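Local coordinates for protein GphF (Cystobacter violaceus, PDB 6MFC) that probably decarboxylates the acyl starter unit at the initiation of polyketide biosynthesis, using a repurposed GNAT fold, at residues A88-L93 against I146-G151; L112-L117 against E134-A139. All coordinates share one frame; numbering follows the deposited sequence.

Contact 1. Residues A88-L93 against I146-G151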
loop_
_atom_site.group_PDB
_atom_site.type_symbol
_atom_site.label_atom_id
_atom_site.label_comp_id
_atom_site.label_asym_id
_atom_site.label_seq_id
_atom_site.Cartn_x
_atom_site.Cartn_y
_atom_site.Cartn_z
ATOM N N ALA A 88 15.695 -3.868 -1.532
ATOM C CA ALA A 88 16.995 -3.246 -1.300
ATOM C C ALA A 88 16.848 -1.889 -0.621
ATOM O O ALA A 88 17.410 -1.652 0.455
ATOM C CB ALA A 88 17.751 -3.112 -2.624
ATOM N N GLY A 89 16.096 -0.982 -1.239
ATOM C CA GLY A 89 15.885 0.332 -0.684
ATOM C C GLY A 89 14.827 1.111 -1.437
ATOM O O GLY A 89 14.181 0.597 -2.355
ATOM N N PRO A 90 14.624 2.374 -1.051
ATOM C CA PRO A 90 13.637 3.203 -1.763
ATOM C C PRO A 90 13.972 3.418 -3.229
ATOM O O PRO A 90 13.059 3.616 -4.041
ATOM C CB PRO A 90 13.661 4.524 -0.981
ATOM C CG PRO A 90 14.209 4.163 0.366
ATOM C CD PRO A 90 15.195 3.066 0.115
ATOM N N ALA A 91 15.254 3.386 -3.595
ATOM C CA ALA A 91 15.638 3.592 -4.986
ATOM C C ALA A 91 15.274 2.407 -5.872
ATOM O O ALA A 91 15.231 2.556 -7.097
ATOM C CB ALA A 91 17.138 3.870 -5.081
ATOM N N ALA A 92 15.003 1.241 -5.283
ATOM C CA ALA A 92 14.689 0.054 -6.069
ATOM C C ALA A 92 13.344 0.147 -6.778
ATOM O O ALA A 92 13.069 -0.682 -7.652
ATOM C CB ALA A 92 14.714 -1.186 -5.175
ATOM N N LEU A 93 12.511 1.125 -6.432
ATOM C CA LEU A 93 11.190 1.277 -7.024
ATOM C C LEU A 93 11.200 2.085 -8.314
ATOM O O LEU A 93 10.136 2.288 -8.906
ATOM C CB LEU A 93 10.240 1.940 -6.025
ATOM C CG LEU A 93 10.044 1.245 -4.679
ATOM C CD1 LEU A 93 9.759 2.286 -3.616
ATOM C CD2 LEU A 93 8.911 0.238 -4.758
ATOM N N ILE A 146 15.902 -2.860 8.901
ATOM C CA ILE A 146 14.880 -2.087 8.202
ATOM C C ILE A 146 15.058 -0.612 8.536
ATOM O O ILE A 146 14.988 -0.210 9.704
ATOM C CB ILE A 146 13.475 -2.575 8.572
ATOM C CG1 ILE A 146 13.237 -3.983 8.023
ATOM C CG2 ILE A 146 12.424 -1.617 8.036
ATOM C CD1 ILE A 146 13.168 -4.040 6.515
ATOM N N GLU A 147 15.287 0.206 7.506
ATOM C CA GLU A 147 15.467 1.640 7.680
ATOM C C GLU A 147 14.288 2.472 7.200
ATOM O O GLU A 147 14.094 3.582 7.705
ATOM C CB GLU A 147 16.734 2.112 6.952
ATOM C CG GLU A 147 18.029 1.717 7.643
ATOM C CD GLU A 147 19.258 2.085 6.836
ATOM O OE1 GLU A 147 19.221 1.944 5.596
ATOM O OE2 GLU A 147 20.261 2.524 7.440
ATOM N N ASN A 148 13.502 1.974 6.249
ATOM C CA ASN A 148 12.372 2.730 5.730
ATOM C C ASN A 148 11.236 1.782 5.384
ATOM O O ASN A 148 11.459 0.628 5.006
ATOM C CB ASN A 148 12.753 3.547 4.489
ATOM C CG ASN A 148 13.776 4.619 4.787
ATOM O OD1 ASN A 148 13.426 5.744 5.140
ATOM N ND2 ASN A 148 15.051 4.277 4.643
ATOM N N VAL A 149 10.015 2.285 5.521
ATOM C CA VAL A 149 8.815 1.624 5.027
ATOM C C VAL A 149 8.321 2.451 3.851
ATOM O O VAL A 149 7.877 3.592 4.026
ATOM C CB VAL A 149 7.737 1.493 6.110
ATOM C CG1 VAL A 149 6.501 0.801 5.550
ATOM C CG2 VAL A 149 8.281 0.740 7.310
ATOM N N VAL A 150 8.412 1.895 2.646
ATOM C CA VAL A 150 8.057 2.619 1.437
ATOM C C VAL A 150 6.930 1.876 0.728
ATOM O O VAL A 150 6.576 0.750 1.076
ATOM C CB VAL A 150 9.260 2.813 0.498
ATOM C CG1 VAL A 150 10.449 3.376 1.266
ATOM C CG2 VAL A 150 9.616 1.504 -0.167
ATOM N N GLY A 151 6.369 2.533 -0.281
ATOM C CA GLY A 151 5.294 1.953 -1.063
ATOM C C GLY A 151 4.926 2.878 -2.200
ATOM O O GLY A 151 5.320 4.046 -2.236
#
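Val150 spreads its two methyls between Pro90 and Leu93, one branch for each. CG1 reaches the pyrrolidine ring of Pro90, where CG is nearest at 3.9 Å from Val150 CG1, with CB of Pro90 not much farther along the same ring. The methyl thus meets the CB-CG side of the pyrrolidine, and ring and valine side chain cross at about a right angle. CG2 serves the other partner: CD1 of Leu93 stands 3.5 Å from CG2 of Val150, and these two side chains run past one another in opposite directions. The rotation of the valine decides which methyl goes to which partner. With chi1 at -50°, CG1 is placed anti to the carbonyl carbon and beside the backbone N, on the proline side, while CG2 falls between N and carbonyl carbon and is the one that meets the leucine. At the margin, the amide of Asn148 only skirts the proline, its ND2 being 4.4 Å from CG of Pro90.

The 3-10 turn that carries Pro90 and Leu93 is secured by its own bond from Ala92 N to Gly89 O, 3.1 Å long. It belongs to the connection between strands 77-87 and 111-119 and packs against strand 148-153 of the GNAT sheet, on the face opposite helix 128-140, to which Val149 turns instead. Neighbouring strands close round the site: Ile214 and Ile216 of strand 212-218 touch Leu93 and Pro90, and Gln113 of strand 111-119 also meets Leu93.

Chemically this is an apolar contact. Within it the turn meets the strand by side-chain hydrocarbon, without cross-bonding that would fix a directional register; van der Waals fit and exclusion of water from Val150 and Leu93 would do the holding.

Contact 2. Residues L112-L117 against E134-A139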
loop_
_atom_site.group_PDB
_atom_site.type_symbol
_atom_site.label_atom_id
_atom_site.label_comp_id
_atom_site.label_asym_id
_atom_site.label_seq_id
_atom_site.Cartn_x
_atom_site.Cartn_y
_atom_site.Cartn_z
ATOM N N LEU A 112 11.447 -1.924 3.791
ATOM C CA LEU A 112 10.287 -2.804 3.687
ATOM C C LEU A 112 9.233 -2.136 2.814
ATOM O O LEU A 112 8.794 -1.019 3.109
ATOM C CB LEU A 112 9.724 -3.123 5.072
ATOM C CG LEU A 112 8.547 -4.098 5.150
ATOM C CD1 LEU A 112 8.962 -5.483 4.683
ATOM C CD2 LEU A 112 7.989 -4.151 6.565
ATOM N N GLN A 113 8.830 -2.817 1.745
ATOM C CA GLN A 113 7.909 -2.260 0.762
ATOM C C GLN A 113 6.482 -2.694 1.070
ATOM O O GLN A 113 6.213 -3.887 1.235
ATOM C CB GLN A 113 8.286 -2.701 -0.651
ATOM C CG GLN A 113 7.298 -2.250 -1.710
ATOM C CD GLN A 113 7.463 -2.998 -3.013
ATOM O OE1 GLN A 113 8.230 -3.957 -3.099
ATOM N NE2 GLN A 113 6.739 -2.567 -4.039
ATOM N N LEU A 114 5.571 -1.726 1.132
ATOM C CA LEU A 114 4.155 -2.019 1.310
ATOM C C LEU A 114 3.552 -2.408 -0.034
ATOM O O LEU A 114 3.509 -1.592 -0.959
ATOM C CB LEU A 114 3.422 -0.814 1.897
ATOM C CG LEU A 114 3.677 -0.463 3.363
ATOM C CD1 LEU A 114 2.947 0.816 3.749
ATOM C CD2 LEU A 114 3.256 -1.613 4.260
ATOM N N LEU A 115 3.094 -3.653 -0.144
ATOM C CA LEU A 115 2.413 -4.095 -1.353
ATOM C C LEU A 115 0.919 -3.810 -1.312
ATOM O O LEU A 115 0.288 -3.692 -2.369
ATOM C CB LEU A 115 2.650 -5.590 -1.576
ATOM C CG LEU A 115 4.109 -6.003 -1.781
ATOM C CD1 LEU A 115 4.216 -7.504 -1.963
ATOM C CD2 LEU A 115 4.707 -5.276 -2.972
ATOM N N GLY A 116 0.344 -3.690 -0.119
ATOM C CA GLY A 116 -1.071 -3.417 0.011
ATOM C C GLY A 116 -1.522 -3.240 1.444
ATOM O O GLY A 116 -0.926 -3.800 2.370
ATOM N N LEU A 117 -2.574 -2.446 1.638
ATOM C CA LEU A 117 -3.200 -2.264 2.947
ATOM C C LEU A 117 -4.694 -2.092 2.692
ATOM O O LEU A 117 -5.136 -1.028 2.249
ATOM C CB LEU A 117 -2.609 -1.072 3.693
ATOM C CG LEU A 117 -3.117 -0.786 5.111
ATOM C CD1 LEU A 117 -1.992 -0.237 5.972
ATOM C CD2 LEU A 117 -4.285 0.191 5.098
ATOM N N GLU A 134 0.189 2.175 11.434
ATOM C CA GLU A 134 1.040 2.401 12.596
ATOM C C GLU A 134 1.524 1.098 13.218
ATOM O O GLU A 134 2.548 1.099 13.909
ATOM C CB GLU A 134 0.299 3.238 13.640
ATOM C CG GLU A 134 0.256 4.727 13.327
ATOM C CD GLU A 134 1.618 5.388 13.444
ATOM O OE1 GLU A 134 2.505 4.814 14.111
ATOM O OE2 GLU A 134 1.803 6.483 12.870
ATOM N N PHE A 135 0.815 -0.009 12.989
ATOM C CA PHE A 135 1.300 -1.303 13.456
ATOM C C PHE A 135 2.483 -1.775 12.621
ATOM O O PHE A 135 3.475 -2.276 13.166
ATOM C CB PHE A 135 0.170 -2.333 13.417
ATOM C CG PHE A 135 0.542 -3.666 14.003
ATOM C CD1 PHE A 135 1.059 -4.672 13.202
ATOM C CD2 PHE A 135 0.371 -3.915 15.355
ATOM C CE1 PHE A 135 1.401 -5.898 13.740
ATOM C CE2 PHE A 135 0.710 -5.141 15.900
ATOM C CZ PHE A 135 1.225 -6.133 15.092
ATOM N N VAL A 136 2.393 -1.630 11.297
ATOM C CA VAL A 136 3.498 -2.010 10.421
ATOM C C VAL A 136 4.715 -1.136 10.691
ATOM O O VAL A 136 5.845 -1.629 10.783
ATOM C CB VAL A 136 3.063 -1.927 8.947
ATOM C CG1 VAL A 136 4.257 -2.119 8.023
ATOM C CG2 VAL A 136 1.988 -2.958 8.659
ATOM N N LEU A 137 4.502 0.178 10.817
ATOM C CA LEU A 137 5.606 1.086 11.101
ATOM C C LEU A 137 6.263 0.751 12.433
ATOM O O LEU A 137 7.487 0.853 12.573
ATOM C CB LEU A 137 5.108 2.532 11.092
ATOM C CG LEU A 137 4.529 3.038 9.769
ATOM C CD1 LEU A 137 3.986 4.449 9.922
ATOM C CD2 LEU A 137 5.580 2.982 8.675
ATOM N N ALA A 138 5.467 0.336 13.421
ATOM C CA ALA A 138 6.033 -0.046 14.710
ATOM C C ALA A 138 6.744 -1.391 14.624
ATOM O O ALA A 138 7.787 -1.590 15.258
ATOM C CB ALA A 138 4.939 -0.084 15.776
ATOM N N ALA A 139 6.194 -2.326 13.846
ATOM C CA ALA A 139 6.828 -3.632 13.701
ATOM C C ALA A 139 8.112 -3.544 12.888
ATOM O O ALA A 139 9.045 -4.322 13.119
ATOM C CB ALA A 139 5.857 -4.620 13.056
#
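Strand 112-117 packs against helix 134-139, the two backbones coming nearest where the CA atoms of Leu114 and Val136 are 9.1 Å apart, a separation bridged by a single layer of side chains. Val136 is the helix residue that reaches across. Its CG1 does the touching, lying 3.9 Å from CD2 of Leu114 and, more loosely, 4.5 Å from CD2 of Leu112. One methyl of the helix thus meets a methyl from each of two strand residues that lie two apart in sequence and face the same way.

Leu114 and Val136 lie alongside each other, pointing opposite ways, the leucine toward the helix and the valine toward the strand. A chi1 of 172° puts CG1 of the valine opposite its backbone N and makes it the branch that meets the leucines; the second methyl, CG2, takes the place beside that N. CD2 of both leucines ends at this same valine methyl although their first torsions differ: at -72° CG of Leu114 lies beside the backbone N, whereas in Leu112 CG is turned opposite the N at -177°.

Gln113, between the two leucines, turns to the other face of the sheet. Thr82 of strand 77-87 adds to the surroundings of Val136, so the valine spans two adjacent strands. A bound pentaethylene glycol, probably from the crystallisation liquor, comes within about 4 Å of the Leu114 side chain.

Farther along, Leu115 and Gly116 both oppose Tyr83 in a classic beta bulge. A bulged strand, then a helix laid over the sheet, then a parallel neighbour, strand 148-153, make up the beta-alpha-beta crossover at the heart of the GNAT fold.

In the fold
From the N terminus, strand 77-87 leads into the turn 88-93, and the chain then enters strand 111-119, crosses through helix 128-140 and arrives at strand 148-153. Contact 2 closes the shorter loop, from strand to helix, and is nested wholly inside the longer one that contact 1 closes. Their centres are 11 Å apart, on opposite faces of a shared sheet. Probable backbone hydrogen bonds between the neighbouring parallel strands join them directly: Leu112 N lies 2.8 Å from Asn148 O, and Leu114 N is 2.7 Å from Val150 O. Val149 also packs on Leu137. Turn and helix thus lie on opposite faces of the parallel strand pair.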